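Local coordinates for pseudoperoxidase (PDB 5VIA), which binds heme b as a member of the peroxidase family, though as a pseudoperoxidase it may not act as a true peroxidase, at residues T139-H142 / A143-G146; C237-A241 / A242-L246; K210-A213 / T214-Q217. All coordinates share one frame; numbering follows the deposited sequence.

Contact 1: T139-H142 / A143-G146; sequences TILH and ALGG
Leu-144 N reaches back three residues to Leu-141 O (3.1 Å), while Ala-143 N makes a weak bond to Ile-140 O. With this turn the chain leaves helix 137-142 for the loop leading to helix 149-155. The Leu-144 side chain folds back against the carbonyls of Ile-140 and Leu-141. The backbone brings its CB to Leu-141 O; CG, anti to its own carbonyl carbon (chi1 -54°), is laid against that same oxygen, which sets CD1 3.9 Å from Leu-141 CD2. The two leucines cross obliquely, and Leu-144 CG also rests 3.5 Å from Ile-140 O. Leu-144 is itself the centre of an inverse gamma turn, so the backbone bends sharply again right after the helical turn. Gly-145 and Gly-146 follow with positive phi, and Gly-146 N comes round to His-142 O in a weak bond of 3.0 Å. Ala-143 CB sits against both Thr-139 O and Ile-140 O. Farther out, Leu-144 packs on Phe-42 and Ala-45 of helix 33-49, while Leu-141 lines the heme pocket and touches the heme. His-142 ND1 is bonded to Leu-147 O, and Gly-146 O to Lys-276 NZ.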
loop_
_atom_site.group_PDB
_atom_site.type_symbol
_atom_site.label_atom_id
_atom_site.label_comp_id
_atom_site.label_asym_id
_atom_site.label_seq_id
_atom_site.Cartn_x
_atom_site.Cartn_y
_atom_site.Cartn_z
ATOM N N THR A 139 -4.142 -13.524 -5.977
ATOM C CA THR A 139 -3.963 -14.448 -4.849
ATOM C C THR A 139 -3.635 -13.679 -3.574
ATOM O O THR A 139 -4.218 -13.917 -2.504
ATOM C CB THR A 139 -2.848 -15.465 -5.141
ATOM O OG1 THR A 139 -3.256 -16.314 -6.225
ATOM C CG2 THR A 139 -2.539 -16.327 -3.904
ATOM N N ILE A 140 -2.712 -12.729 -3.694
ATOM C CA ILE A 140 -2.318 -11.941 -2.550
ATOM C C ILE A 140 -3.440 -11.013 -2.100
ATOM O O ILE A 140 -3.793 -10.998 -0.920
ATOM C CB ILE A 140 -1.045 -11.109 -2.857
ATOM C CG1 ILE A 140 0.117 -12.049 -3.202
ATOM C CG2 ILE A 140 -0.709 -10.235 -1.669
ATOM C CD1 ILE A 140 1.361 -11.344 -3.698
ATOM N N LEU A 141 -4.000 -10.239 -3.031
ATOM C CA LEU A 141 -4.947 -9.194 -2.661
ATOM C C LEU A 141 -6.268 -9.749 -2.099
ATOM O O LEU A 141 -6.808 -9.212 -1.131
ATOM C CB LEU A 141 -5.207 -8.250 -3.834
ATOM C CG LEU A 141 -3.991 -7.450 -4.346
ATOM C CD1 LEU A 141 -4.414 -6.446 -5.403
ATOM C CD2 LEU A 141 -3.270 -6.738 -3.209
ATOM N N HIS A 142 -6.780 -10.820 -2.697
ATOM C CA HIS A 142 -8.035 -11.401 -2.218
ATOM C C HIS A 142 -7.856 -11.836 -0.767
ATOM O O HIS A 142 -8.801 -11.789 0.032
ATOM C CB HIS A 142 -8.450 -12.601 -3.074
ATOM C CG HIS A 142 -9.103 -12.236 -4.375
ATOM N ND1 HIS A 142 -10.327 -11.600 -4.442
ATOM C CD2 HIS A 142 -8.730 -12.467 -5.658
ATOM C CE1 HIS A 142 -10.666 -11.432 -5.708
ATOM N NE2 HIS A 142 -9.719 -11.957 -6.469
ATOM N N ALA A 143 -6.634 -12.243 -0.424
ATOM C CA ALA A 143 -6.352 -12.793 0.897
ATOM C C ALA A 143 -6.243 -11.749 2.015
ATOM O O ALA A 143 -6.091 -12.107 3.181
ATOM C CB ALA A 143 -5.096 -13.667 0.840
ATOM N N LEU A 144 -6.329 -10.468 1.662
ATOM C CA LEU A 144 -6.261 -9.376 2.633
ATOM C C LEU A 144 -7.635 -9.082 3.230
ATOM O O LEU A 144 -8.092 -7.940 3.191
ATOM C CB LEU A 144 -5.710 -8.109 1.956
ATOM C CG LEU A 144 -4.364 -8.265 1.220
ATOM C CD1 LEU A 144 -3.899 -6.942 0.634
ATOM C CD2 LEU A 144 -3.296 -8.795 2.152
ATOM N N GLY A 145 -8.299 -10.116 3.757
ATOM C CA GLY A 145 -9.593 -9.949 4.402
ATOM C C GLY A 145 -10.763 -10.537 3.618
ATOM O O GLY A 145 -11.915 -10.379 4.013
ATOM N N GLY A 146 -10.474 -11.211 2.510
ATOM C CA GLY A 146 -11.518 -11.705 1.632
ATOM C C GLY A 146 -12.097 -10.577 0.799
ATOM O O GLY A 146 -13.287 -10.261 0.911
#

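Contact 2: C237-A241 / A242-L246; sequences CVVNA and AELEL. With HEM (protoporphyrin IX containing Fe), chain B.
Asn-240 and Glu-243 are joined through one water beside the heme, at the point where strand 235-240 runs directly into helix 241-245. The heme forms the first shell: methyl CMB sits squarely over one face of the Asn-240 amide, 3.4 Å from CG, and OD1 lies 3.5 Å from the meso carbon CHB. The water accepts from Asn-240 N and donates to Asn-240 OD1 (2.8 Å) and to Glu-243 OE2, so one molecule ties backbone, amide and carboxylate together. The other carboxylate oxygen, OE1, bonds His-159 ND1, the far side of the imidazole that ligates the iron, and also Tyr-187 OH; Glu-243 thus takes a place comparable to that of the proximal aspartate in plant-type peroxidases. Asn-240 ND2 bonds Val-56 O and a second water, which in turn accepts from Ala-242 N at 2.9 Å.

Behind the carboxylate, Val-239 CG1 presses on Glu-243 CB at 3.5 Å, the two side chains crossing at about a right angle. That methyl is anti to its backbone N (chi1 -179°), which turns it to the helix, where it also lies 4.0 Å from Leu-244 CG; Val-239 and Leu-244 both rest on Leu-191 of helix 186-194. Asn-240 holds the N-cap position, yet its side chain makes no capping bond; its OD1 accepts from the first water. Its carbonyl O opens the helix, taking weak bonds from Glu-243 N and Leu-244 N. One residue on, Glu-245 N meets Ala-241 O at 2.8 Å, and Glu-245 CG, set beside its own backbone N, lies 3.3 Å from that same oxygen.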
loop_
_atom_site.group_PDB
_atom_site.type_symbol
_atom_site.label_atom_id
_atom_site.label_comp_id
_atom_site.label_asym_id
_atom_site.label_seq_id
_atom_site.Cartn_x
_atom_site.Cartn_y
_atom_site.Cartn_z
ATOM N N CYS A 237 8.389 6.293 -15.488
ATOM C CA CYS A 237 7.239 5.688 -14.835
ATOM C C CYS A 237 7.344 4.177 -14.951
ATOM O O CYS A 237 7.563 3.641 -16.045
ATOM C CB CYS A 237 5.945 6.192 -15.471
ATOM S SG CYS A 237 5.819 7.984 -15.464
ATOM N N VAL A 238 7.192 3.497 -13.819
ATOM C CA VAL A 238 7.571 2.092 -13.702
ATOM C C VAL A 238 6.424 1.296 -13.089
ATOM O O VAL A 238 5.831 1.729 -12.100
ATOM C CB VAL A 238 8.845 1.942 -12.836
ATOM C CG1 VAL A 238 9.250 0.495 -12.725
ATOM C CG2 VAL A 238 10.006 2.763 -13.429
ATOM N N VAL A 239 6.093 0.151 -13.688
ATOM C CA VAL A 239 4.997 -0.699 -13.209
ATOM C C VAL A 239 5.392 -2.165 -13.393
ATOM O O VAL A 239 6.048 -2.511 -14.375
ATOM C CB VAL A 239 3.679 -0.429 -13.988
ATOM C CG1 VAL A 239 2.543 -1.300 -13.466
ATOM C CG2 VAL A 239 3.278 1.038 -13.893
ATOM N N ASN A 240 5.023 -3.016 -12.437
ATOM C CA ASN A 240 5.230 -4.461 -12.562
ATOM C C ASN A 240 4.565 -5.020 -13.815
ATOM O O ASN A 240 3.444 -4.622 -14.147
ATOM C CB ASN A 240 4.631 -5.180 -11.340
ATOM C CG ASN A 240 5.588 -5.252 -10.174
ATOM O OD1 ASN A 240 5.867 -4.242 -9.526
ATOM N ND2 ASN A 240 6.088 -6.454 -9.883
ATOM N N ALA A 241 5.237 -5.946 -14.501
ATOM C CA ALA A 241 4.633 -6.652 -15.632
ATOM C C ALA A 241 3.289 -7.257 -15.234
ATOM O O ALA A 241 2.322 -7.199 -15.997
ATOM C CB ALA A 241 5.568 -7.745 -16.161
ATOM N N ALA A 242 3.235 -7.825 -14.033
ATOM C CA ALA A 242 2.006 -8.449 -13.517
ATOM C C ALA A 242 0.821 -7.481 -13.407
ATOM O O ALA A 242 -0.328 -7.859 -13.669
ATOM C CB ALA A 242 2.280 -9.097 -12.174
ATOM N N GLU A 243 1.089 -6.245 -13.004
ATOM C CA GLU A 243 0.047 -5.223 -12.912
ATOM C C GLU A 243 -0.507 -4.882 -14.296
ATOM O O GLU A 243 -1.698 -4.590 -14.449
ATOM C CB GLU A 243 0.610 -3.969 -12.235
ATOM C CG GLU A 243 0.000 -3.626 -10.896
ATOM C CD GLU A 243 0.752 -2.522 -10.170
ATOM O OE1 GLU A 243 0.203 -1.401 -10.019
ATOM O OE2 GLU A 243 1.890 -2.788 -9.724
ATOM N N LEU A 244 0.366 -4.919 -15.304
ATOM C CA LEU A 244 -0.028 -4.654 -16.684
ATOM C C LEU A 244 -0.735 -5.849 -17.326
ATOM O O LEU A 244 -1.665 -5.676 -18.123
ATOM C CB LEU A 244 1.204 -4.266 -17.520
ATOM C CG LEU A 244 1.898 -2.970 -17.097
ATOM C CD1 LEU A 244 3.260 -2.813 -17.768
ATOM C CD2 LEU A 244 1.006 -1.790 -17.435
ATOM N N GLU A 245 -0.295 -7.059 -16.996
ATOM C CA GLU A 245 -0.854 -8.246 -17.636
ATOM C C GLU A 245 -2.308 -8.444 -17.225
ATOM O O GLU A 245 -3.098 -9.026 -17.966
ATOM C CB GLU A 245 -0.012 -9.488 -17.332
ATOM C CG GLU A 245 1.323 -9.527 -18.087
ATOM C CD GLU A 245 1.163 -9.479 -19.603
ATOM O OE1 GLU A 245 0.501 -10.373 -20.174
ATOM O OE2 GLU A 245 1.710 -8.546 -20.232
ATOM N N LEU A 246 -2.662 -7.927 -16.053
ATOM C CA LEU A 246 -4.037 -7.985 -15.572
ATOM C C LEU A 246 -4.990 -7.151 -16.436
ATOM O O LEU A 246 -6.188 -7.433 -16.490
ATOM C CB LEU A 246 -4.094 -7.570 -14.104
ATOM C CG LEU A 246 -3.454 -8.618 -13.190
ATOM C CD1 LEU A 246 -3.493 -8.204 -11.740
ATOM C CD2 LEU A 246 -4.143 -9.960 -13.367
HETATM C CHA HEM B . 5.252 1.075 -3.872
HETATM C CHB HEM B . 4.615 -3.012 -6.449
HETATM C CHC HEM B . 0.581 -3.818 -3.871
HETATM C CHD HEM B . 0.847 0.611 -1.850
HETATM C C1A HEM B . 5.445 0.008 -4.714
HETATM C C2A HEM B . 6.658 -0.230 -5.465
HETATM C C3A HEM B . 6.500 -1.346 -6.168
HETATM C C4A HEM B . 5.162 -1.869 -5.899
HETATM C CMA HEM B . 7.537 -1.981 -7.112
HETATM C CAA HEM B . 7.929 0.645 -5.403
HETATM C CBA HEM B . 8.577 0.256 -4.060
HETATM C CGA HEM B . 9.857 1.010 -3.778
HETATM O O1A HEM B . 10.824 0.863 -4.566
HETATM O O2A HEM B . 9.922 1.730 -2.743
HETATM C C1B HEM B . 3.474 -3.626 -5.973
HETATM C C2B HEM B . 2.899 -4.871 -6.426
HETATM C C3B HEM B . 1.793 -5.123 -5.709
HETATM C C4B HEM B . 1.599 -4.004 -4.790
HETATM C CMB HEM B . 3.499 -5.763 -7.522
HETATM C CAB HEM B . 0.909 -6.380 -5.913
HETATM C CBB HEM B . 0.174 -6.902 -4.924
HETATM C C1C HEM B . 0.286 -2.702 -3.109
HETATM C C2C HEM B . -0.883 -2.517 -2.239
HETATM C C3C HEM B . -0.793 -1.280 -1.679
HETATM C C4C HEM B . 0.423 -0.658 -2.182
HETATM C CMC HEM B . -1.982 -3.596 -2.026
HETATM C CAC HEM B . -1.686 -0.520 -0.672
HETATM C CBC HEM B . -2.724 -1.082 -0.037
HETATM C C1D HEM B . 2.049 1.168 -2.215
HETATM C C2D HEM B . 2.500 2.494 -1.847
HETATM C C3D HEM B . 3.877 2.642 -2.482
HETATM C C4D HEM B . 4.115 1.388 -3.168
HETATM C CMD HEM B . 1.750 3.539 -0.993
HETATM C CAD HEM B . 4.823 3.868 -2.381
HETATM C CBD HEM B . 5.643 3.630 -1.106
HETATM C CGD HEM B . 6.655 4.728 -0.880
HETATM O O1D HEM B . 7.535 4.563 0.016
HETATM O O2D HEM B . 6.579 5.755 -1.599
HETATM N NA HEM B . 4.543 -1.010 -5.007
HETATM N NB HEM B . 2.656 -3.119 -4.986
HETATM N NC HEM B . 1.060 -1.538 -3.048
HETATM N ND HEM B . 3.017 0.551 -3.003
HETATM FE FE HEM B . 2.871 -1.313 -3.992
HETATM O O HOH W 1 4.293 -1.941 -9.714
HETATM O O HOH W 2 5.421 -8.396 -12.241
#

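Contact 3: K210-A213 / T214-Q217; sequences KEVA and TLPQ
Val-212 CG1 lies over the oxygen end of one face of the flat peptide group joining Thr-214 to Leu-215, 3.5 Å from Thr-214 O and well out of the peptide plane. Leu-215 CD2 is on that same face, while Thr-214 CB lies to the other side of the plane. The ring of Pro-216 is met at its CD corner, 4.3 Å from Val-212 CG1, a looser touch.

The principal contact is between the two branched side chains: Leu-215 CD2 approaches Val-212 CG1 to 3.8 Å and Val-212 CB to 4.0 Å, the side chains crossing at about a right angle. Val-212 swings CG1 trans to its own N (chi1 -176°), which carries that methyl into the bend; in Leu-215, CD1 continues the chain outward (chi2 172°) and CD2 is the branch that turns to Val-212. The backbone makes this possible with a type VIII beta turn centred on Ala-213 and Thr-214, which leaves the Val-212 and Leu-215 CA atoms 6.0 Å apart. After it Leu-215 and Pro-216 run on in polyproline-like extended conformations.

A type VIII turn lacks the usual bond between its first and fourth residues, and here partners outside fix both ends: Val-212 O bonds Arg-205 NH2, and Gln-217 N bonds Asp-57 OD2. Pro-216 rests on Val-56 and Asp-57, with its side chain about 5 Å from that of Ser-169, which bonds the heme, and about 7 Å from the heme itself. The whole piece belongs to the long loop that leaves strand 199-200 and returns to strand 219-224, the middle strand of the small antiparallel sheet that 235-240 completes.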
loop_
_atom_site.group_PDB
_atom_site.type_symbol
_atom_site.label_atom_id
_atom_site.label_comp_id
_atom_site.label_asym_id
_atom_site.label_seq_id
_atom_site.Cartn_x
_atom_site.Cartn_y
_atom_site.Cartn_z
ATOM N N LYS A 210 22.515 -2.370 -3.076
ATOM C CA LYS A 210 23.045 -3.614 -2.518
ATOM C C LYS A 210 22.084 -4.327 -1.571
ATOM O O LYS A 210 22.229 -5.525 -1.362
ATOM C CB LYS A 210 24.365 -3.355 -1.787
ATOM C CG LYS A 210 25.498 -2.886 -2.675
ATOM C CD LYS A 210 26.594 -2.216 -1.855
ATOM C CE LYS A 210 27.946 -2.836 -2.119
ATOM N NZ LYS A 210 28.010 -4.225 -1.581
ATOM N N GLU A 211 21.123 -3.602 -0.996
ATOM C CA GLU A 211 20.151 -4.209 -0.081
ATOM C C GLU A 211 19.155 -5.094 -0.824
ATOM O O GLU A 211 18.450 -5.910 -0.214
ATOM C CB GLU A 211 19.371 -3.136 0.684
ATOM C CG GLU A 211 20.106 -2.472 1.839
ATOM C CD GLU A 211 19.138 -1.774 2.783
ATOM O OE1 GLU A 211 18.014 -2.305 2.989
ATOM O OE2 GLU A 211 19.496 -0.701 3.316
ATOM N N VAL A 212 19.076 -4.916 -2.139
ATOM C CA VAL A 212 18.190 -5.725 -2.967
ATOM C C VAL A 212 19.013 -6.893 -3.503
ATOM O O VAL A 212 19.789 -6.748 -4.449
ATOM C CB VAL A 212 17.553 -4.884 -4.090
ATOM C CG1 VAL A 212 16.548 -5.703 -4.892
ATOM C CG2 VAL A 212 16.868 -3.665 -3.489
ATOM N N ALA A 213 18.853 -8.046 -2.858
ATOM C CA ALA A 213 19.717 -9.201 -3.085
ATOM C C ALA A 213 19.597 -9.698 -4.512
ATOM O O ALA A 213 20.591 -10.046 -5.151
ATOM C CB ALA A 213 19.354 -10.315 -2.105
ATOM N N THR A 214 18.361 -9.753 -4.990
ATOM C CA THR A 214 18.079 -10.156 -6.354
ATOM C C THR A 214 17.249 -9.053 -7.014
ATOM O O THR A 214 16.132 -8.761 -6.591
ATOM C CB THR A 214 17.365 -11.538 -6.403
ATOM O OG1 THR A 214 16.877 -11.791 -7.727
ATOM C CG2 THR A 214 16.207 -11.597 -5.409
ATOM N N LEU A 215 17.816 -8.412 -8.028
ATOM C CA LEU A 215 17.144 -7.280 -8.666
ATOM C C LEU A 215 15.917 -7.742 -9.444
ATOM O O LEU A 215 15.924 -8.821 -10.037
ATOM C CB LEU A 215 18.122 -6.526 -9.569
ATOM C CG LEU A 215 19.246 -5.870 -8.772
ATOM C CD1 LEU A 215 20.294 -5.296 -9.678
ATOM C CD2 LEU A 215 18.676 -4.785 -7.883
ATOM N N PRO A 216 14.856 -6.927 -9.444
ATOM C CA PRO A 216 13.615 -7.359 -10.092
ATOM C C PRO A 216 13.764 -7.460 -11.609
ATOM O O PRO A 216 14.533 -6.695 -12.226
ATOM C CB PRO A 216 12.602 -6.274 -9.690
ATOM C CG PRO A 216 13.394 -5.109 -9.271
ATOM C CD PRO A 216 14.719 -5.620 -8.778
ATOM N N GLN A 217 13.046 -8.411 -12.199
ATOM C CA GLN A 217 13.187 -8.716 -13.615
ATOM C C GLN A 217 11.906 -8.449 -14.391
ATOM O O GLN A 217 11.892 -8.541 -15.616
ATOM C CB GLN A 217 13.581 -10.184 -13.789
ATOM C CG GLN A 217 14.802 -10.625 -12.986
ATOM C CD GLN A 217 15.173 -12.080 -13.246
ATOM O OE1 GLN A 217 14.377 -12.848 -13.794
ATOM N NE2 GLN A 217 16.382 -12.466 -12.852
#

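How the contacts relate
All three contacts are local, each within one continuous run of chain, and none touches another. Contact 2 reaches furthest into the heme site: Glu-243 bonds the iron's histidine ligand, and a water ties Glu-243 to Asn-240. Its touching residues are buried or partly exposed, whereas contacts 1 and 3 each include exposed ones. Contact 1, about 19 Å from it between centres, lends the pocket only Leu-141 and relies on backbone bonds at a helix end. Contact 3, the most peripheral, relies on apolar contact without regular structure. Contacts 2 and 3 both meet Val-56, and the strand following 210-217 pairs with 235-240. Ile-137, on the helix of contact 1, packs against Ala-242 and Glu-243.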